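Local coordinates for protein serine protease inhibitor (Schistosoma haematobium, PDB 3STO) that probably inhibits serine proteases, as a serpin from a parasitic blood fluke, at residues V123-F133 / S327-L335; L54-Y65 / S79-K90. One frame throughout, in Å; residues are numbered along the deposited sequence.

In the fold
Both contacts lie on the same side of the chain's centre in the serpin fold, with centres about 17 Å apart. Contact 2 (54-65 with 79-90) packs the end of helix 43-55 and the start of helix 61-70 against the first turns of helix 82-101 and the residues just ahead of it; contact 1 (123-133 with 327-335) ties the turn between strand 112-124 and helix 131-138 to the loop leading into strand 339-348. They meet at Gly58, whose O lies 3.2 Å from Gly328 N, a probable hydrogen bond, and whose CA lies 3.6 Å from Ile329 CG1. Phe133 also packs against Ser56. Neither contact includes the reactive-centre loop, which in serpins follows the strand corresponding to 339-348.

Contact 1: residues V123-F133 / S327-L335; sequences VEKTYEVERRF and SGITPNPNL
Tyr127 packs against Asn332 and Leu335. Its CG stands anti to its own carbonyl carbon (chi1 -76°), which brings the ring in beside the 327-335 loop. Starting at CB, 4.2 Å from Asn332 OD1, the side chain runs outward as that of Asn332 slides past it in the opposite direction; CD1 meets Asn332 CB at 3.5 Å. Leu335 CD1 sits over the centre of one ring face, a CH-pi contact 4.0 Å from the centroid, and Thr330 OG1 and Pro333 O lie at the ring's edge. At the tip, Tyr127 OH ends 3.3 Å from Asn334 O. Here the turn leaving strand 112-124, which in the serpin fold leads into helix 131-138, is stitched to the loop ahead of strand 339-348. Asn332 OD1 receives the nearly straight bond from Glu128 N (2.8 Å, 170° at the hydrogen). Thr330 OG1 donates in the carbonyl plane to Glu128 O (2.7 Å) while accepting from Asn332 N in an ST turn, so one hydroxyl ties the 327-335 loop to the 123-133 turn and braces its own loop. Ile329 O takes Glu130 N from above its carbonyl plane. The side chain of the same Ile329 lays CG1 over the centre of one face of the Phe133 ring, 3.6 Å from the centroid. Phe133 also touches Leu145 of strand 143-148.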
# COMPACT_ATOMS: atom_id res chain seq x y z
N VAL A 123 17.34 -12.19 7.84
CA VAL A 123 18.28 -13.20 7.35
C VAL A 123 18.75 -14.15 8.45
O VAL A 123 19.09 -13.74 9.57
CB VAL A 123 19.53 -12.56 6.74
CG1 VAL A 123 20.37 -13.61 6.08
CG2 VAL A 123 19.14 -11.49 5.74
N GLU A 124 18.76 -15.44 8.11
CA GLU A 124 19.38 -16.47 8.92
C GLU A 124 20.78 -16.04 9.42
O GLU A 124 21.62 -15.52 8.65
CB GLU A 124 19.47 -17.76 8.08
CG GLU A 124 20.36 -18.84 8.68
CD GLU A 124 19.89 -19.23 10.05
OE1 GLU A 124 18.71 -19.63 10.15
OE2 GLU A 124 20.69 -19.12 11.02
N LYS A 125 21.02 -16.25 10.72
CA LYS A 125 22.25 -15.80 11.40
C LYS A 125 23.53 -16.48 10.87
O LYS A 125 24.63 -15.89 10.90
CB LYS A 125 22.13 -15.98 12.93
CG LYS A 125 21.77 -17.41 13.39
N THR A 126 23.36 -17.72 10.41
CA THR A 126 24.45 -18.48 9.78
C THR A 126 25.15 -17.75 8.63
O THR A 126 26.35 -17.90 8.46
CB THR A 126 23.93 -19.82 9.23
OG1 THR A 126 23.89 -20.79 10.29
CG2 THR A 126 24.85 -20.33 8.11
N TYR A 127 24.39 -16.99 7.85
CA TYR A 127 24.93 -16.23 6.71
C TYR A 127 25.81 -15.05 7.12
O TYR A 127 25.46 -14.27 8.01
CB TYR A 127 23.80 -15.74 5.78
CG TYR A 127 23.21 -16.80 4.89
CD1 TYR A 127 23.80 -17.12 3.68
CD2 TYR A 127 22.06 -17.49 5.25
CE1 TYR A 127 23.27 -18.10 2.85
CE2 TYR A 127 21.52 -18.47 4.43
CZ TYR A 127 22.14 -18.77 3.23
OH TYR A 127 21.61 -19.73 2.40
N GLU A 128 26.96 -14.95 6.46
CA GLU A 128 27.89 -13.85 6.66
C GLU A 128 27.44 -12.67 5.82
O GLU A 128 27.00 -12.84 4.69
CB GLU A 128 29.31 -14.28 6.25
CG GLU A 128 30.32 -13.11 6.20
CD GLU A 128 31.74 -13.55 5.84
OE1 GLU A 128 31.99 -14.76 5.67
OE2 GLU A 128 32.62 -12.66 5.72
N VAL A 129 27.59 -11.46 6.34
CA VAL A 129 26.94 -10.32 5.75
C VAL A 129 27.95 -9.25 5.38
O VAL A 129 28.59 -8.67 6.24
CB VAL A 129 25.88 -9.74 6.73
CG1 VAL A 129 25.27 -8.42 6.19
CG2 VAL A 129 24.81 -10.79 7.03
N GLU A 130 28.09 -8.99 4.08
CA GLU A 130 29.08 -8.04 3.60
C GLU A 130 28.95 -6.76 4.41
O GLU A 130 27.85 -6.28 4.63
CB GLU A 130 28.91 -7.74 2.10
CG GLU A 130 28.92 -8.96 1.17
CD GLU A 130 30.24 -9.67 1.18
OE1 GLU A 130 31.14 -9.21 1.91
OE2 GLU A 130 30.40 -10.70 0.47
N ARG A 131 30.07 -6.20 4.84
CA ARG A 131 30.12 -4.91 5.52
C ARG A 131 29.51 -3.76 4.71
O ARG A 131 28.86 -2.87 5.28
CB ARG A 131 31.57 -4.57 5.89
N ARG A 132 29.72 -3.74 3.40
CA ARG A 132 29.18 -2.65 2.58
C ARG A 132 27.64 -2.66 2.57
O ARG A 132 26.99 -1.61 2.51
CB ARG A 132 29.71 -2.72 1.15
CG ARG A 132 31.18 -3.12 1.05
N PHE A 133 27.06 -3.86 2.61
CA PHE A 133 25.62 -4.00 2.59
C PHE A 133 25.06 -3.55 3.93
O PHE A 133 24.18 -2.68 4.00
CB PHE A 133 25.22 -5.45 2.34
CG PHE A 133 23.74 -5.69 2.36
CD1 PHE A 133 22.93 -5.19 1.34
CD2 PHE A 133 23.16 -6.41 3.40
CE1 PHE A 133 21.56 -5.41 1.34
CE2 PHE A 133 21.77 -6.64 3.42
CZ PHE A 133 20.97 -6.14 2.38
N SER A 327 25.15 -11.77 -4.02
CA SER A 327 26.54 -11.79 -3.62
C SER A 327 26.92 -10.46 -2.99
O SER A 327 27.92 -10.37 -2.29
CB SER A 327 27.44 -12.12 -4.81
OG SER A 327 27.34 -11.12 -5.81
N GLY A 328 26.12 -9.43 -3.22
CA GLY A 328 26.31 -8.14 -2.58
C GLY A 328 25.94 -8.17 -1.10
O GLY A 328 26.32 -7.28 -0.34
N ILE A 329 25.20 -9.19 -0.69
CA ILE A 329 24.78 -9.34 0.71
C ILE A 329 25.63 -10.36 1.48
O ILE A 329 25.97 -10.16 2.65
CB ILE A 329 23.31 -9.80 0.80
CG1 ILE A 329 22.35 -8.76 0.20
CG2 ILE A 329 22.94 -10.14 2.24
CD1 ILE A 329 20.90 -9.26 0.11
N THR A 330 25.97 -11.47 0.81
CA THR A 330 26.70 -12.56 1.43
C THR A 330 27.60 -13.31 0.43
O THR A 330 27.23 -13.54 -0.72
CB THR A 330 25.71 -13.56 2.07
OG1 THR A 330 26.44 -14.62 2.74
CG2 THR A 330 24.85 -14.18 1.01
N PRO A 331 28.80 -13.70 0.88
CA PRO A 331 29.63 -14.60 0.06
C PRO A 331 29.01 -15.99 0.07
O PRO A 331 29.20 -16.76 -0.88
CB PRO A 331 30.96 -14.61 0.79
CG PRO A 331 30.64 -14.28 2.18
CD PRO A 331 29.49 -13.31 2.12
N ASN A 332 28.27 -16.30 1.13
CA ASN A 332 27.62 -17.61 1.22
C ASN A 332 26.57 -17.75 0.12
O ASN A 332 25.59 -17.01 0.08
CB ASN A 332 27.02 -17.85 2.62
CG ASN A 332 28.02 -17.58 3.74
OD1 ASN A 332 27.65 -17.13 4.84
ND2 ASN A 332 29.30 -17.84 3.48
N PRO A 333 26.79 -18.69 -0.80
CA PRO A 333 25.83 -18.79 -1.90
C PRO A 333 24.56 -19.49 -1.41
O PRO A 333 24.50 -19.95 -0.26
CB PRO A 333 26.58 -19.63 -2.94
CG PRO A 333 27.44 -20.52 -2.12
CD PRO A 333 27.84 -19.72 -0.89
N ASN A 334 23.55 -19.54 -2.27
CA ASN A 334 22.26 -20.08 -1.88
C ASN A 334 21.38 -19.15 -1.04
O ASN A 334 20.29 -19.55 -0.66
CB ASN A 334 22.42 -21.41 -1.13
CG ASN A 334 23.04 -22.49 -1.98
OD1 ASN A 334 22.80 -22.56 -3.19
ND2 ASN A 334 23.85 -23.33 -1.35
N LEU A 335 21.84 -17.94 -0.72
CA LEU A 335 20.94 -16.95 -0.15
C LEU A 335 19.91 -16.58 -1.21
O LEU A 335 20.27 -16.14 -2.31
CB LEU A 335 21.65 -15.68 0.30
CG LEU A 335 20.71 -14.69 0.99
CD1 LEU A 335 20.12 -15.25 2.27
CD2 LEU A 335 21.41 -13.39 1.25
O HOH W 1 30.38 -11.35 -1.85

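Contact 2: residues L54-Y65 / S79-K90; sequences LGSGGAQGRTGY and SWNSSEAQQEMK
In the helical part of the serpin fold, helix 43-55 ends against helix 82-101 at Leu54 and Met89, while Trp80, just ahead of helix 82-101, lies against the 61-65 backbone. Leu54 CD2 approaches the terminal CE of Met89, modelled as selenomethionine, to 3.4 Å, the two side chains crossing at about a right angle. Its other branch, Leu54 CD1, stands in the plane of the Trp80 indole at the edge, 4.0 Å from CH2. Gly61 and Tyr65 lie over one face of that indole: Gly61 O is 3.5 Å from Trp80 CE2, and Tyr65 CB makes a CH-pi contact with the six-membered ring. In return Trp80 CB sits over a face of the Tyr65 ring, with the planes of the phenol and the five-membered ring turned 62° apart. With Trp80 CG anti to the backbone N (chi1 177°), the indole is carried toward Gly61, Gly64 and Tyr65. On the opposite indole face lies Ser82 CA of its own segment. Gly64 takes part by its backbone, its C being 3.6 Å from Trp80 CH2. Gln86, extended beyond CG, brings that CG to 3.3 Å from Leu54 O and ends with OE1 by Gly57 CA; Gln86 NE2 lies 3.6 Å from Gln60 NE2, the amide planes 71° apart, a packing contact. Around this packing, Ile67 of helix 61-70 touches both Leu54 and Met89, and Ser56 packs on Phe133, Ser136 and Ile137 of helix 131-138.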
# COMPACT_ATOMS: atom_id res chain seq x y z
N LEU A 54 18.33 -3.89 -4.79
CA LEU A 54 19.10 -3.37 -5.90
C LEU A 54 19.84 -2.06 -5.56
O LEU A 54 20.95 -1.82 -6.04
CB LEU A 54 18.17 -3.13 -7.10
CG LEU A 54 18.79 -2.47 -8.31
CD1 LEU A 54 19.97 -3.32 -8.80
CD2 LEU A 54 17.76 -2.31 -9.38
N GLY A 55 19.21 -1.18 -4.78
CA GLY A 55 19.79 0.11 -4.47
C GLY A 55 20.99 -0.06 -3.55
O GLY A 55 21.90 0.74 -3.57
N SER A 56 20.98 -1.12 -2.75
CA SER A 56 22.02 -1.31 -1.75
C SER A 56 23.24 -2.06 -2.27
O SER A 56 24.18 -2.32 -1.50
CB SER A 56 21.46 -2.09 -0.56
OG SER A 56 21.27 -3.47 -0.88
N GLY A 57 23.21 -2.45 -3.55
CA GLY A 57 24.22 -3.38 -4.07
C GLY A 57 24.01 -4.87 -3.76
O GLY A 57 24.77 -5.72 -4.23
N GLY A 58 23.00 -5.20 -2.97
CA GLY A 58 22.73 -6.58 -2.61
C GLY A 58 22.48 -7.53 -3.79
O GLY A 58 23.04 -8.63 -3.84
N ALA A 59 21.65 -7.11 -4.73
CA ALA A 59 21.22 -7.98 -5.81
C ALA A 59 22.09 -7.76 -7.03
O ALA A 59 22.24 -6.63 -7.50
CB ALA A 59 19.76 -7.72 -6.16
N GLN A 60 22.66 -8.84 -7.56
CA GLN A 60 23.61 -8.68 -8.64
C GLN A 60 23.23 -9.51 -9.84
O GLN A 60 22.32 -10.32 -9.78
CB GLN A 60 25.00 -9.06 -8.14
CG GLN A 60 25.57 -8.08 -7.14
CD GLN A 60 26.10 -6.83 -7.80
OE1 GLN A 60 25.92 -6.60 -9.02
NE2 GLN A 60 26.77 -6.02 -7.01
N GLY A 61 24.00 -9.36 -10.91
CA GLY A 61 23.78 -10.11 -12.11
C GLY A 61 22.34 -10.01 -12.58
O GLY A 61 21.75 -8.94 -12.57
N ARG A 62 21.79 -11.14 -12.97
CA ARG A 62 20.47 -11.23 -13.55
C ARG A 62 19.36 -10.99 -12.48
O ARG A 62 18.26 -10.53 -12.79
CB ARG A 62 20.34 -12.62 -14.21
CG ARG A 62 19.12 -12.78 -15.12
CD ARG A 62 19.31 -13.95 -16.04
NE ARG A 62 18.13 -14.80 -16.06
CZ ARG A 62 18.04 -15.96 -15.43
NH1 ARG A 62 19.08 -16.42 -14.73
NH2 ARG A 62 16.92 -16.67 -15.50
N THR A 63 19.67 -11.29 -11.22
CA THR A 63 18.79 -10.99 -10.10
C THR A 63 18.54 -9.47 -9.96
O THR A 63 17.40 -9.03 -9.88
CB THR A 63 19.37 -11.55 -8.79
OG1 THR A 63 19.63 -12.95 -8.96
CG2 THR A 63 18.41 -11.34 -7.64
N GLY A 64 19.59 -8.66 -9.96
CA GLY A 64 19.41 -7.22 -9.91
C GLY A 64 18.82 -6.67 -11.19
O GLY A 64 18.09 -5.68 -11.19
N TYR A 65 19.14 -7.31 -12.31
CA TYR A 65 18.69 -6.85 -13.61
C TYR A 65 17.18 -6.97 -13.75
O TYR A 65 16.52 -6.06 -14.25
CB TYR A 65 19.40 -7.62 -14.72
CG TYR A 65 19.01 -7.21 -16.13
CD1 TYR A 65 19.06 -5.90 -16.51
CD2 TYR A 65 18.63 -8.14 -17.07
CE1 TYR A 65 18.70 -5.51 -17.74
CE2 TYR A 65 18.28 -7.75 -18.34
CZ TYR A 65 18.32 -6.42 -18.67
OH TYR A 65 17.97 -5.96 -19.94
N SER A 79 20.34 -2.68 -21.68
CA SER A 79 21.37 -3.58 -21.15
C SER A 79 21.52 -3.49 -19.64
O SER A 79 21.09 -2.54 -19.02
CB SER A 79 22.74 -3.36 -21.81
OG SER A 79 23.34 -2.14 -21.41
N TRP A 80 22.13 -4.52 -19.07
CA TRP A 80 22.49 -4.51 -17.67
C TRP A 80 23.73 -3.68 -17.41
O TRP A 80 24.83 -3.97 -17.91
CB TRP A 80 22.71 -5.92 -17.18
CG TRP A 80 23.16 -6.05 -15.75
CD1 TRP A 80 24.25 -6.75 -15.30
CD2 TRP A 80 22.51 -5.51 -14.57
NE1 TRP A 80 24.32 -6.69 -13.93
CE2 TRP A 80 23.27 -5.93 -13.46
CE3 TRP A 80 21.38 -4.71 -14.36
CZ2 TRP A 80 22.92 -5.58 -12.14
CZ3 TRP A 80 21.04 -4.37 -13.05
CH2 TRP A 80 21.81 -4.80 -11.97
N ASN A 81 23.53 -2.65 -16.61
CA ASN A 81 24.56 -1.72 -16.23
C ASN A 81 24.55 -1.60 -14.73
O ASN A 81 23.82 -0.79 -14.18
CB ASN A 81 24.26 -0.41 -16.89
CG ASN A 81 24.34 -0.52 -18.36
OD1 ASN A 81 25.40 -0.35 -18.96
ND2 ASN A 81 23.23 -0.87 -18.97
N SER A 82 25.35 -2.43 -14.07
CA SER A 82 25.13 -2.71 -12.68
C SER A 82 25.32 -1.48 -11.81
O SER A 82 24.52 -1.23 -10.93
CB SER A 82 25.99 -3.89 -12.19
OG SER A 82 27.36 -3.61 -12.30
N SER A 83 26.35 -0.69 -12.06
CA SER A 83 26.57 0.47 -11.21
C SER A 83 25.52 1.55 -11.46
O SER A 83 25.02 2.15 -10.52
CB SER A 83 27.98 1.05 -11.39
OG SER A 83 28.89 0.25 -10.65
N GLU A 84 25.21 1.80 -12.71
CA GLU A 84 24.29 2.86 -13.06
C GLU A 84 22.88 2.53 -12.48
O GLU A 84 22.20 3.39 -11.88
CB GLU A 84 24.26 3.03 -14.59
N ALA A 85 22.49 1.26 -12.63
CA ALA A 85 21.20 0.77 -12.17
C ALA A 85 21.06 0.94 -10.67
O ALA A 85 20.01 1.35 -10.18
CB ALA A 85 21.01 -0.70 -12.55
N GLN A 86 22.11 0.61 -9.93
CA GLN A 86 22.03 0.69 -8.49
C GLN A 86 21.85 2.13 -8.09
O GLN A 86 21.05 2.45 -7.20
CB GLN A 86 23.28 0.11 -7.86
CG GLN A 86 23.41 -1.35 -8.18
CD GLN A 86 24.68 -1.96 -7.65
OE1 GLN A 86 25.29 -1.42 -6.70
NE2 GLN A 86 25.11 -3.07 -8.25
N GLN A 87 22.59 3.00 -8.76
CA GLN A 87 22.50 4.43 -8.47
C GLN A 87 21.10 4.97 -8.76
O GLN A 87 20.51 5.67 -7.94
CB GLN A 87 23.54 5.21 -9.28
CG GLN A 87 23.83 6.58 -8.69
CD GLN A 87 24.03 6.51 -7.18
OE1 GLN A 87 25.00 5.92 -6.69
NE2 GLN A 87 23.07 7.08 -6.42
N GLU A 88 20.59 4.66 -9.95
CA GLU A 88 19.29 5.14 -10.38
C GLU A 88 18.17 4.64 -9.45
O GLU A 88 17.23 5.38 -9.15
CB GLU A 88 19.01 4.73 -11.82
CG GLU A 88 17.60 5.12 -12.30
CD GLU A 88 17.30 4.62 -13.70
OE1 GLU A 88 18.22 4.07 -14.36
OE2 GLU A 88 16.14 4.75 -14.14
N MSE A 89 18.31 3.41 -8.97
CA MSE A 89 17.32 2.77 -8.11
C MSE A 89 17.38 3.39 -6.73
O MSE A 89 16.35 3.72 -6.16
CB MSE A 89 17.54 1.25 -8.03
CG MSE A 89 16.57 0.49 -7.12
SE MSE A 89 14.68 0.50 -7.77
CE MSE A 89 14.64 -1.10 -8.85
N LYS A 90 18.58 3.54 -6.19
CA LYS A 90 18.76 4.18 -4.91
C LYS A 90 18.21 5.61 -4.92
O LYS A 90 17.58 6.07 -3.95
CB LYS A 90 20.23 4.19 -4.51
CG LYS A 90 20.51 5.01 -3.31
CD LYS A 90 21.79 4.58 -2.64
CE LYS A 90 22.11 5.51 -1.48
NZ LYS A 90 23.41 5.20 -0.80